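Local coordinates for protein eukaryotic translation initiation factor 4E type 5 (Leishmania major, PDB 7KCJ) that probably binds the 7-methylguanosine cap of messenger RNA as a translation initiation factor of the eIF4E family, at residues A[97-108]-A[181-192]; A[108-119]-A[171-181]. All blocks are in the same frame, centred on the assembly; numbering follows the deposited sequence.

Contact 1 (A[97-108]-A[181-192]); sequences SRIMINLLKPPT and LAANSYNIAEAS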
loop_
_atom_site.group_PDB
_atom_site.type_symbol
_atom_site.label_atom_id
_atom_site.label_comp_id
_atom_site.label_asym_id
_atom_site.label_seq_id
_atom_site.Cartn_x
_atom_site.Cartn_y
_atom_site.Cartn_z
ATOM N N SER A 97 -1.656 11.521 -7.859
ATOM C CA SER A 97 -2.503 11.675 -6.684
ATOM C C SER A 97 -2.621 10.313 -5.952
ATOM O O SER A 97 -1.920 9.360 -6.325
ATOM C CB SER A 97 -3.857 12.279 -7.045
ATOM O OG SER A 97 -4.613 11.455 -7.919
ATOM N N ARG A 98 -3.447 10.227 -4.890
ATOM C CA ARG A 98 -3.538 8.991 -4.133
ATOM C C ARG A 98 -4.953 8.564 -3.786
ATOM O O ARG A 98 -5.877 9.377 -3.795
ATOM C CB ARG A 98 -2.666 9.084 -2.873
ATOM C CG ARG A 98 -3.189 10.063 -1.855
ATOM C CD ARG A 98 -2.163 10.380 -0.787
ATOM N NE ARG A 98 -2.632 11.466 0.068
ATOM C CZ ARG A 98 -2.479 11.510 1.388
ATOM N NH1 ARG A 98 -1.869 10.517 2.028
ATOM N NH2 ARG A 98 -2.957 12.531 2.082
ATOM N N ILE A 99 -5.114 7.262 -3.501
ATOM C CA ILE A 99 -6.382 6.682 -3.075
ATOM C C ILE A 99 -6.136 5.997 -1.738
ATOM O O ILE A 99 -5.210 5.194 -1.619
ATOM C CB ILE A 99 -6.954 5.697 -4.141
ATOM C CG1 ILE A 99 -7.423 6.442 -5.392
ATOM C CG2 ILE A 99 -8.085 4.858 -3.563
ATOM C CD1 ILE A 99 -7.694 5.542 -6.552
ATOM N N MET A 100 -6.917 6.353 -0.709
ATOM C CA MET A 100 -6.793 5.715 0.603
ATOM C C MET A 100 -7.957 4.793 0.805
ATOM O O MET A 100 -9.101 5.190 0.587
ATOM C CB MET A 100 -6.781 6.730 1.760
ATOM C CG MET A 100 -5.894 7.916 1.542
ATOM S SD MET A 100 -4.177 7.676 1.196
ATOM C CE MET A 100 -3.582 7.492 2.889
ATOM N N ILE A 101 -7.672 3.554 1.181
ATOM C CA ILE A 101 -8.691 2.553 1.471
ATOM C C ILE A 101 -8.494 2.100 2.914
ATOM O O ILE A 101 -7.472 1.478 3.219
ATOM C CB ILE A 101 -8.559 1.353 0.503
ATOM C CG1 ILE A 101 -8.653 1.800 -0.962
ATOM C CG2 ILE A 101 -9.604 0.287 0.797
ATOM C CD1 ILE A 101 -7.832 1.039 -1.841
ATOM N N ASN A 102 -9.450 2.402 3.800
ATOM C CA ASN A 102 -9.374 1.936 5.194
ATOM C C ASN A 102 -10.181 0.657 5.345
ATOM O O ASN A 102 -11.336 0.623 4.940
ATOM C CB ASN A 102 -9.894 2.982 6.159
ATOM C CG ASN A 102 -9.015 4.207 6.190
ATOM O OD1 ASN A 102 -7.976 4.219 6.856
ATOM N ND2 ASN A 102 -9.403 5.247 5.470
ATOM N N LEU A 103 -9.568 -0.403 5.876
ATOM C CA LEU A 103 -10.224 -1.698 6.020
ATOM C C LEU A 103 -10.350 -1.932 7.513
ATOM O O LEU A 103 -9.335 -2.077 8.180
ATOM C CB LEU A 103 -9.359 -2.788 5.360
ATOM C CG LEU A 103 -9.035 -2.565 3.898
ATOM C CD1 LEU A 103 -7.989 -3.577 3.389
ATOM C CD2 LEU A 103 -10.330 -2.571 3.039
ATOM N N LEU A 104 -11.575 -1.912 8.045
ATOM C CA LEU A 104 -11.805 -1.992 9.481
ATOM C C LEU A 104 -11.700 -3.370 10.131
ATOM O O LEU A 104 -11.183 -3.456 11.239
ATOM C CB LEU A 104 -13.188 -1.394 9.847
ATOM C CG LEU A 104 -13.528 0.051 9.431
ATOM C CD1 LEU A 104 -14.723 0.556 10.200
ATOM C CD2 LEU A 104 -12.392 1.001 9.689
ATOM N N LYS A 105 -12.265 -4.422 9.525
ATOM C CA LYS A 105 -12.320 -5.731 10.187
ATOM C C LYS A 105 -12.473 -6.911 9.221
ATOM O O LYS A 105 -12.877 -6.706 8.085
ATOM C CB LYS A 105 -13.518 -5.710 11.157
ATOM C CG LYS A 105 -14.840 -5.434 10.464
ATOM C CD LYS A 105 -15.987 -5.400 11.447
ATOM C CE LYS A 105 -17.198 -4.725 10.860
ATOM N NZ LYS A 105 -18.345 -4.722 11.799
ATOM N N PRO A 106 -12.178 -8.159 9.643
ATOM C CA PRO A 106 -12.399 -9.299 8.739
ATOM C C PRO A 106 -13.878 -9.509 8.455
ATOM O O PRO A 106 -14.730 -9.166 9.284
ATOM C CB PRO A 106 -11.842 -10.487 9.527
ATOM C CG PRO A 106 -11.932 -10.073 10.960
ATOM C CD PRO A 106 -11.665 -8.601 10.959
ATOM N N PRO A 107 -14.211 -10.105 7.293
ATOM C CA PRO A 107 -13.310 -10.540 6.209
ATOM C C PRO A 107 -12.854 -9.418 5.263
ATOM O O PRO A 107 -12.047 -9.670 4.379
ATOM C CB PRO A 107 -14.152 -11.587 5.479
ATOM C CG PRO A 107 -15.574 -11.115 5.651
ATOM C CD PRO A 107 -15.625 -10.365 6.967
ATOM N N THR A 108 -13.351 -8.189 5.458
ATOM C CA THR A 108 -13.012 -7.034 4.609
ATOM C C THR A 108 -11.507 -6.747 4.540
ATOM O O THR A 108 -10.988 -6.454 3.463
ATOM C CB THR A 108 -13.824 -5.811 5.048
ATOM O OG1 THR A 108 -15.225 -6.120 4.977
ATOM C CG2 THR A 108 -13.499 -4.587 4.232
ATOM N N LEU A 181 -19.044 -7.380 0.706
ATOM C CA LEU A 181 -18.495 -6.719 1.870
ATOM C C LEU A 181 -19.428 -5.674 2.421
ATOM O O LEU A 181 -20.160 -5.026 1.664
ATOM C CB LEU A 181 -17.091 -6.176 1.584
ATOM C CG LEU A 181 -16.103 -7.272 1.081
ATOM C CD1 LEU A 181 -14.772 -6.681 0.652
ATOM C CD2 LEU A 181 -15.930 -8.399 2.094
ATOM N N ALA A 182 -19.453 -5.569 3.756
ATOM C CA ALA A 182 -20.330 -4.666 4.482
ATOM C C ALA A 182 -19.901 -3.221 4.326
ATOM O O ALA A 182 -18.710 -2.923 4.469
ATOM C CB ALA A 182 -20.342 -5.050 5.954
ATOM N N ALA A 183 -20.860 -2.329 4.051
ATOM C CA ALA A 183 -20.655 -0.883 3.854
ATOM C C ALA A 183 -20.002 -0.193 5.040
ATOM O O ALA A 183 -19.211 0.727 4.846
ATOM C CB ALA A 183 -21.973 -0.190 3.523
ATOM N N ASN A 184 -20.288 -0.652 6.258
ATOM C CA ASN A 184 -19.693 -0.093 7.467
ATOM C C ASN A 184 -18.271 -0.591 7.744
ATOM O O ASN A 184 -17.710 -0.211 8.758
ATOM C CB ASN A 184 -20.589 -0.419 8.677
ATOM C CG ASN A 184 -20.570 -1.857 9.161
ATOM O OD1 ASN A 184 -19.856 -2.724 8.645
ATOM N ND2 ASN A 184 -21.370 -2.143 10.177
ATOM N N SER A 185 -17.734 -1.511 6.936
ATOM C CA SER A 185 -16.438 -2.145 7.195
ATOM C C SER A 185 -15.243 -1.561 6.431
ATOM O O SER A 185 -14.106 -2.028 6.606
ATOM C CB SER A 185 -16.538 -3.637 6.910
ATOM O OG SER A 185 -16.687 -3.860 5.519
ATOM N N TYR A 186 -15.493 -0.588 5.556
ATOM C CA TYR A 186 -14.425 0.007 4.759
ATOM C C TYR A 186 -14.816 1.356 4.179
ATOM O O TYR A 186 -15.992 1.656 4.048
ATOM C CB TYR A 186 -13.991 -0.938 3.606
ATOM C CG TYR A 186 -15.025 -1.098 2.504
ATOM C CD1 TYR A 186 -16.047 -2.037 2.609
ATOM C CD2 TYR A 186 -14.947 -0.360 1.337
ATOM C CE1 TYR A 186 -16.998 -2.180 1.620
ATOM C CE2 TYR A 186 -15.889 -0.515 0.325
ATOM C CZ TYR A 186 -16.912 -1.424 0.476
ATOM O OH TYR A 186 -17.828 -1.627 -0.519
ATOM N N ASN A 187 -13.826 2.131 3.733
ATOM C CA ASN A 187 -14.081 3.375 3.024
ATOM C C ASN A 187 -12.978 3.680 2.016
ATOM O O ASN A 187 -11.808 3.312 2.214
ATOM C CB ASN A 187 -14.352 4.553 3.954
ATOM C CG ASN A 187 -13.253 4.795 4.924
ATOM O OD1 ASN A 187 -12.204 5.370 4.570
ATOM N ND2 ASN A 187 -13.466 4.356 6.177
ATOM N N ILE A 188 -13.369 4.317 0.906
ATOM C CA ILE A 188 -12.458 4.663 -0.159
ATOM C C ILE A 188 -12.489 6.163 -0.331
ATOM O O ILE A 188 -13.564 6.759 -0.415
ATOM C CB ILE A 188 -12.828 3.942 -1.481
ATOM C CG1 ILE A 188 -12.832 2.423 -1.291
ATOM C CG2 ILE A 188 -11.858 4.351 -2.605
ATOM C CD1 ILE A 188 -13.409 1.665 -2.398
ATOM N N ALA A 189 -11.314 6.782 -0.381
ATOM C CA ALA A 189 -11.223 8.220 -0.553
ATOM C C ALA A 189 -10.152 8.576 -1.577
ATOM O O ALA A 189 -9.139 7.893 -1.676
ATOM C CB ALA A 189 -10.907 8.881 0.778
ATOM N N GLU A 190 -10.382 9.632 -2.345
ATOM C CA GLU A 190 -9.402 10.141 -3.298
ATOM C C GLU A 190 -8.853 11.428 -2.712
ATOM O O GLU A 190 -9.619 12.256 -2.200
ATOM C CB GLU A 190 -10.050 10.443 -4.647
ATOM C CG GLU A 190 -10.680 9.230 -5.292
ATOM C CD GLU A 190 -11.515 9.600 -6.498
ATOM O OE1 GLU A 190 -10.925 10.030 -7.518
ATOM O OE2 GLU A 190 -12.759 9.488 -6.415
ATOM N N ALA A 191 -7.545 11.612 -2.783
ATOM C CA ALA A 191 -6.918 12.812 -2.236
ATOM C C ALA A 191 -5.649 13.172 -2.976
ATOM O O ALA A 191 -5.017 12.313 -3.591
ATOM C CB ALA A 191 -6.611 12.609 -0.747
ATOM N N SER A 192 -5.257 14.445 -2.899
ATOM C CA SER A 192 -3.995 14.879 -3.456
ATOM C C SER A 192 -2.871 14.403 -2.507
ATOM O O SER A 192 -3.142 13.945 -1.386
ATOM C CB SER A 192 -3.980 16.399 -3.616
ATOM O OG SER A 192 -3.857 17.055 -2.366
HETATM O O HOH W 1 -19.957 -5.257 9.457
HETATM O O HOH W 2 -17.731 -7.495 5.587
#
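Asn102 and Asn187 face each other in a hydrogen-bonded pair of two antiparallel strands, 97-103 and 186-191, and their side chains join as well. ND2 of Asn102 donates a hydrogen bond to OD1 of Asn187 at 2.9 Å, with the two amide planes turned 45° apart. Arg154 NE holds the other end of the Asn102 amide, at OD1, so its rotation is fixed from two sides. Arg98 with Ala191, Met100 with Ala189 and Asn102 with Asn187 each exchange two backbone bonds, and Leu104 N adds one to Ser185 O. Near the end of the pairing Arg98, on the same face as Asn102, rises from the sheet with its chain extended from CG to NE, and NE reaches Ser192 O at 2.9 Å from above the carbonyl plane; NH1 makes a salt bridge to Glu156.

The other face is largely apolar, with Glu190 at one end bonded to Ser165. Ile99 and Ile188 lie side by side, pointing the same way, CG2 to CG2 at 3.9 Å, while Leu103 CD2 rests on Tyr186 CB.

Beyond the strands, Thr108 OG1 and Ser185 OG share a hydrogen bond of 2.7 Å. With OG1 beside its own backbone N (chi1 -58°), Thr108 turns CG2 toward Tyr186 CB, 3.7 Å away.

Strand 186-191 edges the sheet, strand 153-159 flanks 97-103, and helices 108-121 and 165-178 pack against the isoleucine face.

Contact 2 (A[108-119]-A[171-181]); sequences TTDAGLELVLAV and FLAEAMRAKGL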
loop_
_atom_site.group_PDB
_atom_site.type_symbol
_atom_site.label_atom_id
_atom_site.label_comp_id
_atom_site.label_asym_id
_atom_site.label_seq_id
_atom_site.Cartn_x
_atom_site.Cartn_y
_atom_site.Cartn_z
ATOM N N THR A 108 -13.351 -8.189 5.458
ATOM C CA THR A 108 -13.012 -7.034 4.609
ATOM C C THR A 108 -11.507 -6.747 4.540
ATOM O O THR A 108 -10.988 -6.454 3.463
ATOM C CB THR A 108 -13.824 -5.811 5.048
ATOM O OG1 THR A 108 -15.225 -6.120 4.977
ATOM C CG2 THR A 108 -13.499 -4.587 4.232
ATOM N N THR A 109 -10.810 -6.828 5.656
ATOM C CA THR A 109 -9.370 -6.593 5.689
ATOM C C THR A 109 -8.622 -7.561 4.748
ATOM O O THR A 109 -7.855 -7.126 3.887
ATOM C CB THR A 109 -8.867 -6.722 7.130
ATOM O OG1 THR A 109 -9.414 -7.919 7.702
ATOM C CG2 THR A 109 -9.239 -5.530 7.978
ATOM N N ASP A 110 -8.962 -8.846 4.826
ATOM C CA ASP A 110 -8.295 -9.848 4.012
ATOM C C ASP A 110 -8.672 -9.713 2.546
ATOM O O ASP A 110 -7.781 -9.509 1.717
ATOM C CB ASP A 110 -8.574 -11.255 4.552
ATOM C CG ASP A 110 -7.947 -11.502 5.906
ATOM O OD1 ASP A 110 -6.724 -11.291 6.040
ATOM O OD2 ASP A 110 -8.678 -11.909 6.827
ATOM N N ALA A 111 -9.983 -9.752 2.233
ATOM C CA ALA A 111 -10.490 -9.651 0.873
ATOM C C ALA A 111 -10.124 -8.336 0.182
ATOM O O ALA A 111 -9.805 -8.323 -1.011
ATOM C CB ALA A 111 -12.002 -9.846 0.875
ATOM N N GLY A 112 -10.222 -7.239 0.916
ATOM C CA GLY A 112 -9.897 -5.929 0.371
ATOM C C GLY A 112 -8.411 -5.767 0.107
ATOM O O GLY A 112 -8.007 -5.171 -0.903
ATOM N N LEU A 113 -7.575 -6.324 0.994
ATOM C CA LEU A 113 -6.124 -6.264 0.793
ATOM C C LEU A 113 -5.738 -7.069 -0.460
ATOM O O LEU A 113 -4.976 -6.585 -1.301
ATOM C CB LEU A 113 -5.377 -6.809 2.026
ATOM C CG LEU A 113 -3.834 -6.710 1.996
ATOM C CD1 LEU A 113 -3.340 -5.293 1.675
ATOM C CD2 LEU A 113 -3.245 -7.110 3.321
ATOM N N GLU A 114 -6.325 -8.267 -0.618
ATOM C CA GLU A 114 -6.075 -9.119 -1.779
ATOM C C GLU A 114 -6.478 -8.431 -3.059
ATOM O O GLU A 114 -5.716 -8.453 -4.023
ATOM C CB GLU A 114 -6.828 -10.453 -1.670
ATOM C CG GLU A 114 -6.314 -11.347 -0.561
ATOM C CD GLU A 114 -7.138 -12.602 -0.372
ATOM O OE1 GLU A 114 -7.595 -13.178 -1.386
ATOM O OE2 GLU A 114 -7.327 -13.010 0.795
ATOM N N LEU A 115 -7.655 -7.788 -3.064
ATOM C CA LEU A 115 -8.131 -7.083 -4.239
ATOM C C LEU A 115 -7.196 -5.949 -4.636
ATOM O O LEU A 115 -6.837 -5.852 -5.807
ATOM C CB LEU A 115 -9.561 -6.574 -4.013
ATOM C CG LEU A 115 -10.116 -5.655 -5.110
ATOM C CD1 LEU A 115 -10.577 -6.461 -6.315
ATOM C CD2 LEU A 115 -11.214 -4.798 -4.578
ATOM N N VAL A 116 -6.798 -5.094 -3.673
ATOM C CA VAL A 116 -5.927 -3.955 -3.964
ATOM C C VAL A 116 -4.565 -4.425 -4.471
ATOM O O VAL A 116 -4.077 -3.925 -5.491
ATOM C CB VAL A 116 -5.805 -2.992 -2.763
ATOM C CG1 VAL A 116 -4.894 -1.826 -3.113
ATOM C CG2 VAL A 116 -7.172 -2.459 -2.352
ATOM N N LEU A 117 -3.978 -5.452 -3.804
ATOM C CA LEU A 117 -2.687 -6.009 -4.233
ATOM C C LEU A 117 -2.780 -6.513 -5.690
ATOM O O LEU A 117 -1.918 -6.198 -6.499
ATOM C CB LEU A 117 -2.232 -7.157 -3.313
ATOM C CG LEU A 117 -1.734 -6.765 -1.910
ATOM C CD1 LEU A 117 -1.444 -7.981 -1.070
ATOM C CD2 LEU A 117 -0.495 -5.862 -1.958
ATOM N N ALA A 118 -3.883 -7.184 -6.033
ATOM C CA ALA A 118 -4.106 -7.694 -7.386
ATOM C C ALA A 118 -4.329 -6.589 -8.419
ATOM O O ALA A 118 -3.678 -6.615 -9.464
ATOM C CB ALA A 118 -5.260 -8.683 -7.404
ATOM N N VAL A 119 -5.213 -5.618 -8.140
ATOM C CA VAL A 119 -5.474 -4.543 -9.085
ATOM C C VAL A 119 -4.212 -3.682 -9.361
ATOM O O VAL A 119 -3.993 -3.249 -10.491
ATOM C CB VAL A 119 -6.703 -3.668 -8.703
ATOM C CG1 VAL A 119 -8.015 -4.447 -8.670
ATOM C CG2 VAL A 119 -6.487 -2.850 -7.450
ATOM N N PHE A 171 -13.707 1.528 -9.834
ATOM C CA PHE A 171 -13.465 0.106 -10.090
ATOM C C PHE A 171 -13.326 -0.634 -8.753
ATOM O O PHE A 171 -13.914 -1.695 -8.587
ATOM C CB PHE A 171 -12.197 -0.106 -10.930
ATOM C CG PHE A 171 -11.913 -1.574 -11.123
ATOM C CD1 PHE A 171 -12.679 -2.336 -11.990
ATOM C CD2 PHE A 171 -10.954 -2.217 -10.363
ATOM C CE1 PHE A 171 -12.444 -3.697 -12.140
ATOM C CE2 PHE A 171 -10.725 -3.582 -10.513
ATOM C CZ PHE A 171 -11.458 -4.310 -11.409
ATOM N N LEU A 172 -12.557 -0.065 -7.810
ATOM C CA LEU A 172 -12.359 -0.681 -6.507
ATOM C C LEU A 172 -13.684 -0.740 -5.744
ATOM O O LEU A 172 -13.978 -1.761 -5.130
ATOM C CB LEU A 172 -11.310 0.090 -5.691
ATOM C CG LEU A 172 -9.881 -0.029 -6.170
ATOM C CD1 LEU A 172 -8.976 1.031 -5.489
ATOM C CD2 LEU A 172 -9.369 -1.414 -5.928
ATOM N N ALA A 173 -14.495 0.330 -5.800
ATOM C CA ALA A 173 -15.769 0.362 -5.091
ATOM C C ALA A 173 -16.756 -0.666 -5.637
ATOM O O ALA A 173 -17.462 -1.295 -4.862
ATOM C CB ALA A 173 -16.375 1.758 -5.147
ATOM N N GLU A 174 -16.827 -0.829 -6.963
ATOM C CA GLU A 174 -17.723 -1.830 -7.542
ATOM C C GLU A 174 -17.244 -3.251 -7.187
ATOM O O GLU A 174 -18.088 -4.103 -6.907
ATOM C CB GLU A 174 -17.866 -1.647 -9.053
ATOM C CG GLU A 174 -18.609 -0.388 -9.419
ATOM C CD GLU A 174 -19.014 -0.345 -10.880
ATOM O OE1 GLU A 174 -18.227 -0.821 -11.730
ATOM O OE2 GLU A 174 -20.121 0.158 -11.173
ATOM N N ALA A 175 -15.899 -3.482 -7.114
ATOM C CA ALA A 175 -15.349 -4.803 -6.779
ATOM C C ALA A 175 -15.542 -5.193 -5.305
ATOM O O ALA A 175 -15.771 -6.366 -5.014
ATOM C CB ALA A 175 -13.881 -4.901 -7.158
ATOM N N MET A 176 -15.456 -4.217 -4.389
ATOM C CA MET A 176 -15.667 -4.455 -2.969
ATOM C C MET A 176 -17.145 -4.772 -2.690
ATOM O O MET A 176 -17.434 -5.660 -1.876
ATOM C CB MET A 176 -15.176 -3.248 -2.157
ATOM C CG MET A 176 -13.665 -3.016 -2.278
ATOM S SD MET A 176 -12.755 -4.110 -1.158
ATOM C CE MET A 176 -12.919 -3.229 0.386
ATOM N N ARG A 177 -18.079 -4.103 -3.397
ATOM C CA ARG A 177 -19.495 -4.414 -3.245
ATOM C C ARG A 177 -19.756 -5.816 -3.795
ATOM O O ARG A 177 -20.453 -6.590 -3.159
ATOM C CB ARG A 177 -20.389 -3.400 -4.007
ATOM C CG ARG A 177 -20.451 -2.030 -3.358
ATOM C CD ARG A 177 -21.555 -1.157 -3.914
ATOM N NE ARG A 177 -21.203 -0.456 -5.147
ATOM C CZ ARG A 177 -20.616 0.734 -5.208
ATOM N NH1 ARG A 177 -20.276 1.369 -4.097
ATOM N NH2 ARG A 177 -20.333 1.278 -6.381
ATOM N N ALA A 178 -19.189 -6.155 -4.963
ATOM C CA ALA A 178 -19.371 -7.489 -5.547
ATOM C C ALA A 178 -18.814 -8.612 -4.665
ATOM O O ALA A 178 -19.268 -9.753 -4.771
ATOM C CB ALA A 178 -18.768 -7.553 -6.939
ATOM N N LYS A 179 -17.905 -8.277 -3.732
ATOM C CA LYS A 179 -17.408 -9.260 -2.772
ATOM C C LYS A 179 -18.391 -9.502 -1.584
ATOM O O LYS A 179 -18.098 -10.306 -0.706
ATOM C CB LYS A 179 -16.000 -8.868 -2.270
ATOM C CG LYS A 179 -14.896 -9.153 -3.291
ATOM C CD LYS A 179 -13.492 -9.069 -2.676
ATOM C CE LYS A 179 -12.522 -9.983 -3.386
ATOM N NZ LYS A 179 -11.191 -10.038 -2.718
ATOM N N GLY A 180 -19.532 -8.813 -1.560
ATOM C CA GLY A 180 -20.506 -8.935 -0.483
ATOM C C GLY A 180 -20.045 -8.266 0.803
ATOM O O GLY A 180 -20.593 -8.533 1.876
ATOM N N LEU A 181 -19.044 -7.380 0.706
ATOM C CA LEU A 181 -18.495 -6.719 1.870
ATOM C C LEU A 181 -19.428 -5.674 2.421
ATOM O O LEU A 181 -20.160 -5.026 1.664
ATOM C CB LEU A 181 -17.091 -6.176 1.584
ATOM C CG LEU A 181 -16.103 -7.272 1.081
ATOM C CD1 LEU A 181 -14.772 -6.681 0.652
ATOM C CD2 LEU A 181 -15.930 -8.399 2.094
#
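Helices 108-119 and 171-178 run roughly antiparallel, their axes 10.6 Å apart at closest approach and their directions 140° from one another. Leu115 sits in the middle. Its CG is anti to the backbone N (chi1 172°), which carries both methyls across to Ala175 CB, CD2 lying 3.7 Å from it; CD2 also meets Met176 CG. Met176 is bent at chi2 and chi3, bringing SD to 3.7 Å from Gly112 CA, where the missing side chain leaves room for its end, above all CE. One turn farther along, Val119 splits its branches: CG2 packs on Leu172 CD2 at 3.6 Å, and CG1 comes at the edge of the Phe171 ring, in its plane, 3.4 Å from CE2.

The polar link is at the other end. Lys179, extended beyond CG, passes Ala111 CB and sets NZ 2.8 Å from Ala111 O. That oxygen already accepts the helical bond from Leu115 N, and the two donors arrive from opposite faces of its plane. Gly180, with positive phi, closes helix 165-178 in a Schellman motif.

Val116 CG2 meets Leu172 CD2, and both side chains reach Ile101 of the sheet, as is characteristic of the eIF4E fold, where helices pack on the convex side of a curved antiparallel sheet.

Overall arrangement
The two contacts share Thr108 and Leu181, and their centres lie about 9 Å apart. Strand 97-103 runs on into helix 108-121, and helix 165-178 leads into strand 186-191, so each contact pairs one partner from a strand-then-helix unit with one from a helix-then-strand unit: strands in contact 1, helices in contact 2. Contact 1, at the sheet edge and the more exposed, is held chiefly by backbone bonds, with its side-chain hydrogen bonds to Asn187 and Ser192 on one face. Contact 2 is more buried and depends on apolar side chains and a single lysine bond. They meet at several places, among them Leu103 against helix 108-121 and Tyr186 against Met176.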